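Local coordinates for protein gene activator AphA (Vibrio cholerae, PDB 1YG2) that probably binds DNA as a winged-helix transcription factor of the PadR-like family and activates virulence genes in the cholera bacterium, at residues H5-V10 / R42-M47; Q50-C55 / T72-S77. All blocks are in the same frame, centred on the assembly; numbering follows the deposited sequence.

Interaction 1. Residues H5-V10 / R42-M47; sequences HVILTV and RELNKM
Glu43 brings the one flat group among the residues that touch here, yet it meets Ile7 through its aliphatic stem and not through a face or edge of the carboxylate. CD1 of Ile7 lies 3.7 Å from Glu43 CG and almost as near to Glu43 CB. With CG anti to the backbone N of Glu43 (chi1 -168°) the two methylenes come over the isoleucine tip, and a bend at chi2 turns the carboxylate off that line. His5, which takes no part in the contact, stacks its imidazole on Trp82, while its ND1 is hydrogen-bonded to Ser2 N.

Ile7 works as a fork. Ile7 CG2, the second branch, comes within 4.1 Å of Leu44 CD2 and equally 4.1 Å of Met47 CE. The methionine, bent at its last torsion, carries that methyl onward toward Leu8, though the modelled spacing there is too short to be reliable. Met47 also packs on Pro4 of the first helix, while Leu44 on Ile21 and Ile7 on Phe25 carry the core on to helix 18-25. Every close approach across the contact is between carbon atoms, Glu43 included, and four of the five touching residues are buried.

The short helical segments run nearly perpendicular, at 80°, with their axes 10.7 Å apart; Ile7 and Leu44 mark the nearest backbone approach, 7.9 Å between CA atoms. This is the three-helix core of a winged-helix domain, in which the N-terminal helix packs against the third, helix 37-49, probably the DNA-recognition helix, as in other winged-helix proteins.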
ATOM      1  N   HIS A   5      -0.468 -15.457 -11.612  1.00 33.55           N
ATOM      2  CA  HIS A   5      -1.058 -16.303 -10.575  1.00 34.31           C
ATOM      3  C   HIS A   5      -2.523 -15.933 -10.378  1.00 31.22           C
ATOM      4  O   HIS A   5      -3.359 -16.780 -10.070  1.00 32.71           O
ATOM      5  CB  HIS A   5      -0.295 -16.169  -9.260  1.00 33.80           C
ATOM      6  CG  HIS A   5       1.170 -16.407  -9.401  1.00 35.72           C
ATOM      7  ND1 HIS A   5       2.086 -15.376  -9.485  1.00 36.65           N
ATOM      8  CD2 HIS A   5       1.875 -17.550  -9.574  1.00 32.58           C
ATOM      9  CE1 HIS A   5       3.286 -15.875  -9.709  1.00 35.70           C
ATOM     10  NE2 HIS A   5       3.186 -17.195  -9.769  1.00 36.00           N
ATOM     11  N   VAL A   6      -2.830 -14.659 -10.562  1.00 32.47           N
ATOM     12  CA  VAL A   6      -4.202 -14.199 -10.429  1.00 32.72           C
ATOM     13  C   VAL A   6      -5.017 -14.877 -11.528  1.00 32.84           C
ATOM     14  O   VAL A   6      -6.149 -15.289 -11.305  1.00 34.04           O
ATOM     15  CB  VAL A   6      -4.277 -12.669 -10.565  1.00 33.51           C
ATOM     16  CG1 VAL A   6      -5.741 -12.214 -10.646  1.00 35.79           C
ATOM     17  CG2 VAL A   6      -3.572 -12.021  -9.363  1.00 29.25           C
ATOM     18  N   ILE A   7      -4.416 -15.019 -12.707  1.00 34.91           N
ATOM     19  CA  ILE A   7      -5.068 -15.666 -13.841  1.00 34.33           C
ATOM     20  C   ILE A   7      -5.125 -17.182 -13.637  1.00 35.79           C
ATOM     21  O   ILE A   7      -6.143 -17.818 -13.927  1.00 37.79           O
ATOM     22  CB  ILE A   7      -4.321 -15.351 -15.138  1.00 36.44           C
ATOM     23  CG1 ILE A   7      -4.375 -13.844 -15.401  1.00 35.86           C
ATOM     24  CG2 ILE A   7      -4.930 -16.122 -16.293  1.00 35.49           C
ATOM     25  CD1 ILE A   7      -3.432 -13.384 -16.501  1.00 34.48           C
ATOM     26  N   LEU A   8      -4.046 -17.769 -13.135  1.00 32.39           N
ATOM     27  CA  LEU A   8      -4.042 -19.209 -12.898  1.00 35.01           C
ATOM     28  C   LEU A   8      -5.139 -19.602 -11.908  1.00 35.25           C
ATOM     29  O   LEU A   8      -5.758 -20.663 -12.029  1.00 35.89           O
ATOM     30  CB  LEU A   8      -2.674 -19.658 -12.373  1.00 33.68           C
ATOM     31  CG  LEU A   8      -1.510 -19.639 -13.381  1.00 35.54           C
ATOM     32  CD1 LEU A   8      -0.235 -20.178 -12.746  1.00 36.04           C
ATOM     33  CD2 LEU A   8      -1.868 -20.508 -14.563  1.00 35.59           C
ATOM     34  N   THR A   9      -5.378 -18.744 -10.923  1.00 35.64           N
ATOM     35  CA  THR A   9      -6.399 -19.007  -9.909  1.00 35.12           C
ATOM     36  C   THR A   9      -7.760 -19.182 -10.568  1.00 35.82           C
ATOM     37  O   THR A   9      -8.515 -20.098 -10.244  1.00 37.01           O
ATOM     38  CB  THR A   9      -6.494 -17.847  -8.908  1.00 36.86           C
ATOM     39  OG1 THR A   9      -5.210 -17.630  -8.314  1.00 35.05           O
ATOM     40  CG2 THR A   9      -7.520 -18.162  -7.820  1.00 37.12           C
ATOM     41  N   VAL A  10      -8.075 -18.297 -11.497  1.00 37.20           N
ATOM     42  CA  VAL A  10      -9.343 -18.387 -12.194  1.00 38.50           C
ATOM     43  C   VAL A  10      -9.458 -19.761 -12.851  1.00 40.08           C
ATOM     44  O   VAL A  10     -10.423 -20.488 -12.636  1.00 40.34           O
ATOM     45  CB  VAL A  10      -9.445 -17.309 -13.290  1.00 38.10           C
ATOM     46  CG1 VAL A  10     -10.744 -17.472 -14.066  1.00 39.66           C
ATOM     47  CG2 VAL A  10      -9.359 -15.931 -12.673  1.00 37.63           C
ATOM     48  N   ARG A  42      -2.036 -10.270 -23.018  1.00 47.52           N
ATOM     49  CA  ARG A  42      -0.602 -10.393 -23.182  1.00 49.16           C
ATOM     50  C   ARG A  42      -0.023 -11.426 -22.211  1.00 48.33           C
ATOM     51  O   ARG A  42       0.825 -12.230 -22.596  1.00 48.02           O
ATOM     52  CB  ARG A  42       0.064  -9.027 -22.993  1.00 52.72           C
ATOM     53  CG  ARG A  42      -0.196  -8.071 -24.163  1.00 59.08           C
ATOM     54  CD  ARG A  42       0.515  -6.730 -23.999  1.00 63.64           C
ATOM     55  NE  ARG A  42      -0.065  -5.928 -22.926  1.00 69.13           N
ATOM     56  CZ  ARG A  42       0.257  -4.661 -22.679  1.00 71.17           C
ATOM     57  NH1 ARG A  42       1.158  -4.047 -23.432  1.00 74.24           N
ATOM     58  NH2 ARG A  42      -0.324  -4.004 -21.684  1.00 73.10           N
ATOM     59  N   GLU A  43      -0.499 -11.422 -20.967  1.00 45.26           N
ATOM     60  CA  GLU A  43      -0.008 -12.365 -19.968  1.00 44.87           C
ATOM     61  C   GLU A  43      -0.434 -13.776 -20.333  1.00 42.86           C
ATOM     62  O   GLU A  43       0.345 -14.713 -20.206  1.00 42.29           O
ATOM     63  CB  GLU A  43      -0.539 -12.011 -18.576  1.00 45.57           C
ATOM     64  CG  GLU A  43       0.137 -12.760 -17.437  1.00 49.19           C
ATOM     65  CD  GLU A  43       1.645 -12.531 -17.395  1.00 51.63           C
ATOM     66  OE1 GLU A  43       2.080 -11.385 -17.615  1.00 52.65           O
ATOM     67  OE2 GLU A  43       2.396 -13.492 -17.131  1.00 53.77           O
ATOM     68  N   LEU A  44      -1.675 -13.924 -20.781  1.00 42.02           N
ATOM     69  CA  LEU A  44      -2.182 -15.228 -21.185  1.00 42.70           C
ATOM     70  C   LEU A  44      -1.301 -15.791 -22.292  1.00 43.44           C
ATOM     71  O   LEU A  44      -1.057 -16.994 -22.366  1.00 42.39           O
ATOM     72  CB  LEU A  44      -3.613 -15.104 -21.699  1.00 41.82           C
ATOM     73  CG  LEU A  44      -4.728 -15.421 -20.703  1.00 42.93           C
ATOM     74  CD1 LEU A  44      -6.071 -15.103 -21.358  1.00 41.61           C
ATOM     75  CD2 LEU A  44      -4.656 -16.898 -20.277  1.00 36.73           C
ATOM     76  N   ASN A  45      -0.837 -14.897 -23.157  1.00 44.77           N
ATOM     77  CA  ASN A  45       0.027 -15.265 -24.270  1.00 45.72           C
ATOM     78  C   ASN A  45       1.349 -15.811 -23.730  1.00 44.30           C
ATOM     79  O   ASN A  45       1.775 -16.903 -24.100  1.00 42.97           O
ATOM     80  CB  ASN A  45       0.278 -14.035 -25.146  1.00 47.92           C
ATOM     81  CG  ASN A  45       1.036 -14.365 -26.400  1.00 50.43           C
ATOM     82  OD1 ASN A  45       0.503 -14.999 -27.311  1.00 53.76           O
ATOM     83  ND2 ASN A  45       2.290 -13.941 -26.462  1.00 49.74           N
ATOM     84  N   LYS A  46       1.994 -15.045 -22.852  1.00 44.35           N
ATOM     85  CA  LYS A  46       3.262 -15.461 -22.251  1.00 43.66           C
ATOM     86  C   LYS A  46       3.097 -16.771 -21.507  1.00 40.47           C
ATOM     87  O   LYS A  46       3.992 -17.613 -21.507  1.00 40.17           O
ATOM     88  CB  LYS A  46       3.791 -14.400 -21.274  1.00 48.39           C
ATOM     89  CG  LYS A  46       4.444 -13.184 -21.931  1.00 56.64           C
ATOM     90  CD  LYS A  46       5.219 -12.325 -20.911  1.00 61.29           C
ATOM     91  CE  LYS A  46       6.080 -11.262 -21.621  1.00 66.65           C
ATOM     92  NZ  LYS A  46       6.867 -10.382 -20.691  1.00 66.37           N
ATOM     93  N   MET A  47       1.948 -16.949 -20.870  1.00 39.18           N
ATOM     94  CA  MET A  47       1.684 -18.177 -20.121  1.00 38.57           C
ATOM     95  C   MET A  47       1.553 -19.403 -21.015  1.00 38.01           C
ATOM     96  O   MET A  47       1.822 -20.543 -20.589  1.00 35.92           O
ATOM     97  CB  MET A  47       0.421 -18.009 -19.290  1.00 35.95           C
ATOM     98  CG  MET A  47       0.656 -17.171 -18.053  1.00 40.24           C
ATOM     99  SD  MET A  47      -0.862 -16.648 -17.258  1.00 44.65           S
ATOM    100  CE  MET A  47      -1.380 -18.148 -16.580  1.00 43.29           C
TER

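Interaction 2. Residues Q50-C55 / T72-S77; sequences QGLVTC and TQAGRS
Leu52 O accepts from Thr72 N at 3.1 Å as the chain, having left helix 37-49 through a Schellman motif at Gly51 (phi 76°), passes the start of helix 73-84. The N-H points straight at the oxygen, 170° at the hydrogen, but approaches from above the carbonyl plane. Gly75, with no side chain, lets Leu52 O come 3.3 Å from Gly75 CA in a C-H···O contact.

Thr72 carries most of the side-chain work. A chi1 of 64° sets its hydroxyl between the backbone N and the carbonyl carbon, where Thr72 OG1 faces both ways: it donates to Gly51 O at 2.6 Å and, as the N-cap, accepts from Gly75 N at 3.1 Å. The methyl Thr72 CG2 presses on Thr54 CG2 at 3.2 Å, tighter than usual for two carbons. On the other flank, Leu52 CD2 meets Ala74 CB at 4.1 Å, a looser apolar touch beside the polar centre of the contact.

The threonine hydroxyl thus serves as donor and acceptor at once, tying the carbonyl of the turn to the first turn of the helix. The two bonds together hold the side chain's rotation. The hydrogen bonds across the contact, at the base of the wing, are both between neutral groups, so its polar part does not rest on a charge pair.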
ATOM      1  N   GLN A  50       4.894 -20.443 -21.904  1.00 38.44           N
ATOM      2  CA  GLN A  50       5.519 -21.019 -20.720  1.00 38.41           C
ATOM      3  C   GLN A  50       4.949 -22.391 -20.395  1.00 36.20           C
ATOM      4  O   GLN A  50       5.489 -23.118 -19.559  1.00 36.25           O
ATOM      5  CB  GLN A  50       5.354 -20.077 -19.523  1.00 38.47           C
ATOM      6  CG  GLN A  50       6.238 -18.844 -19.613  1.00 41.15           C
ATOM      7  CD  GLN A  50       5.890 -17.790 -18.581  1.00 44.40           C
ATOM      8  OE1 GLN A  50       4.744 -17.357 -18.479  1.00 49.54           O
ATOM      9  NE2 GLN A  50       6.880 -17.372 -17.810  1.00 46.97           N
ATOM     10  N   GLY A  51       3.858 -22.748 -21.062  1.00 34.87           N
ATOM     11  CA  GLY A  51       3.246 -24.042 -20.818  1.00 32.80           C
ATOM     12  C   GLY A  51       2.452 -24.109 -19.529  1.00 33.44           C
ATOM     13  O   GLY A  51       2.199 -25.193 -19.029  1.00 35.53           O
ATOM     14  N   LEU A  52       2.064 -22.954 -18.987  1.00 33.77           N
ATOM     15  CA  LEU A  52       1.283 -22.892 -17.750  1.00 35.50           C
ATOM     16  C   LEU A  52      -0.201 -23.022 -18.057  1.00 38.41           C
ATOM     17  O   LEU A  52      -1.002 -23.336 -17.177  1.00 38.03           O
ATOM     18  CB  LEU A  52       1.521 -21.566 -17.028  1.00 33.57           C
ATOM     19  CG  LEU A  52       2.981 -21.240 -16.702  1.00 33.84           C
ATOM     20  CD1 LEU A  52       3.072 -19.883 -16.002  1.00 30.32           C
ATOM     21  CD2 LEU A  52       3.546 -22.352 -15.828  1.00 31.91           C
ATOM     22  N   VAL A  53      -0.558 -22.748 -19.308  1.00 40.82           N
ATOM     23  CA  VAL A  53      -1.937 -22.855 -19.774  1.00 45.78           C
ATOM     24  C   VAL A  53      -1.928 -23.381 -21.209  1.00 48.75           C
ATOM     25  O   VAL A  53      -0.939 -23.223 -21.922  1.00 49.41           O
ATOM     26  CB  VAL A  53      -2.660 -21.475 -19.760  1.00 45.97           C
ATOM     27  CG1 VAL A  53      -2.602 -20.866 -18.358  1.00 44.16           C
ATOM     28  CG2 VAL A  53      -2.034 -20.542 -20.788  1.00 42.21           C
ATOM     29  N   THR A  54      -3.017 -24.027 -21.618  1.00 52.85           N
ATOM     30  CA  THR A  54      -3.148 -24.549 -22.979  1.00 57.38           C
ATOM     31  C   THR A  54      -4.498 -24.113 -23.526  1.00 60.02           C
ATOM     32  O   THR A  54      -5.288 -23.501 -22.809  1.00 61.99           O
ATOM     33  CB  THR A  54      -3.071 -26.096 -23.042  1.00 56.73           C
ATOM     34  OG1 THR A  54      -4.054 -26.678 -22.176  1.00 56.66           O
ATOM     35  CG2 THR A  54      -1.696 -26.573 -22.635  1.00 60.28           C
ATOM     36  N   CYS A  55      -4.756 -24.425 -24.791  1.00 63.43           N
ATOM     37  CA  CYS A  55      -6.019 -24.067 -25.427  1.00 67.22           C
ATOM     38  C   CYS A  55      -6.815 -25.285 -25.860  1.00 69.66           C
ATOM     39  O   CYS A  55      -6.247 -26.310 -26.239  1.00 70.25           O
ATOM     40  CB  CYS A  55      -5.774 -23.190 -26.646  1.00 67.00           C
ATOM     41  SG  CYS A  55      -5.325 -21.524 -26.245  1.00 70.62           S
ATOM     42  N   THR A  72      -2.562 -26.019 -16.961  1.00 38.82           N
ATOM     43  CA  THR A  72      -1.815 -27.270 -17.126  1.00 36.78           C
ATOM     44  C   THR A  72      -1.210 -27.681 -15.795  1.00 35.12           C
ATOM     45  O   THR A  72      -1.267 -26.927 -14.829  1.00 34.43           O
ATOM     46  CB  THR A  72      -0.659 -27.126 -18.123  1.00 38.59           C
ATOM     47  OG1 THR A  72       0.298 -26.186 -17.610  1.00 39.72           O
ATOM     48  CG2 THR A  72      -1.174 -26.658 -19.478  1.00 35.75           C
ATOM     49  N   GLN A  73      -0.633 -28.875 -15.744  1.00 33.47           N
ATOM     50  CA  GLN A  73      -0.018 -29.349 -14.512  1.00 32.54           C
ATOM     51  C   GLN A  73       1.078 -28.379 -14.084  1.00 33.97           C
ATOM     52  O   GLN A  73       1.273 -28.136 -12.889  1.00 33.85           O
ATOM     53  CB  GLN A  73       0.580 -30.744 -14.703  1.00 33.07           C
ATOM     54  CG  GLN A  73       1.299 -31.260 -13.463  1.00 33.06           C
ATOM     55  CD  GLN A  73       0.391 -31.245 -12.236  1.00 37.87           C
ATOM     56  OE1 GLN A  73      -0.826 -31.356 -12.364  1.00 35.49           O
ATOM     57  NE2 GLN A  73       0.976 -31.124 -11.050  1.00 36.32           N
ATOM     58  N   ALA A  74       1.794 -27.826 -15.060  1.00 33.08           N
ATOM     59  CA  ALA A  74       2.861 -26.868 -14.767  1.00 33.78           C
ATOM     60  C   ALA A  74       2.216 -25.627 -14.158  1.00 33.83           C
ATOM     61  O   ALA A  74       2.714 -25.065 -13.182  1.00 31.52           O
ATOM     62  CB  ALA A  74       3.607 -26.495 -16.042  1.00 33.17           C
ATOM     63  N   GLY A  75       1.100 -25.206 -14.749  1.00 33.69           N
ATOM     64  CA  GLY A  75       0.385 -24.052 -14.232  1.00 33.27           C
ATOM     65  C   GLY A  75      -0.053 -24.332 -12.800  1.00 33.96           C
ATOM     66  O   GLY A  75       0.070 -23.479 -11.920  1.00 33.71           O
ATOM     67  N   ARG A  76      -0.548 -25.538 -12.551  1.00 33.86           N
ATOM     68  CA  ARG A  76      -0.993 -25.891 -11.208  1.00 36.85           C
ATOM     69  C   ARG A  76       0.177 -25.910 -10.230  1.00 36.31           C
ATOM     70  O   ARG A  76       0.056 -25.475  -9.078  1.00 37.93           O
ATOM     71  CB  ARG A  76      -1.706 -27.253 -11.216  1.00 39.80           C
ATOM     72  CG  ARG A  76      -3.103 -27.221 -11.861  1.00 45.09           C
ATOM     73  CD  ARG A  76      -3.903 -28.489 -11.559  1.00 48.37           C
ATOM     74  NE  ARG A  76      -3.443 -29.639 -12.334  1.00 54.80           N
ATOM     75  CZ  ARG A  76      -3.748 -29.859 -13.610  1.00 55.85           C
ATOM     76  NH1 ARG A  76      -4.526 -29.011 -14.269  1.00 57.78           N
ATOM     77  NH2 ARG A  76      -3.257 -30.921 -14.237  1.00 55.61           N
ATOM     78  N   SER A  77       1.317 -26.393 -10.699  1.00 34.67           N
ATOM     79  CA  SER A  77       2.503 -26.461  -9.862  1.00 34.43           C
ATOM     80  C   SER A  77       2.986 -25.054  -9.499  1.00 33.77           C
ATOM     81  O   SER A  77       3.346 -24.791  -8.355  1.00 35.12           O
ATOM     82  CB  SER A  77       3.606 -27.241 -10.587  1.00 35.19           C
ATOM     83  OG  SER A  77       4.795 -27.268  -9.825  1.00 39.60           O
TER

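How the interactions relate
Interaction 2 follows interaction 1 along the chain, its first segment opening just after residue 47: helix 37-49 runs straight into the turn before strand 53-55, and Leu52 N lies 2.9 Å from Met47 O, a probable hydrogen bond between the two contacts. Their centres are only 9 Å apart. Leu8 also links them, its CD1 packing 3.4 Å from Gly75 O, so helix 3-13 touches both helix 37-49 and the start of helix 73-84. Val53 lies between, against Leu8 and Met47. Interaction 1 holds the buried helical core and interaction 2 the partly buried base of the wing, formed by strands 53-55 and 69-71; together they relate the probable recognition helix to the wing.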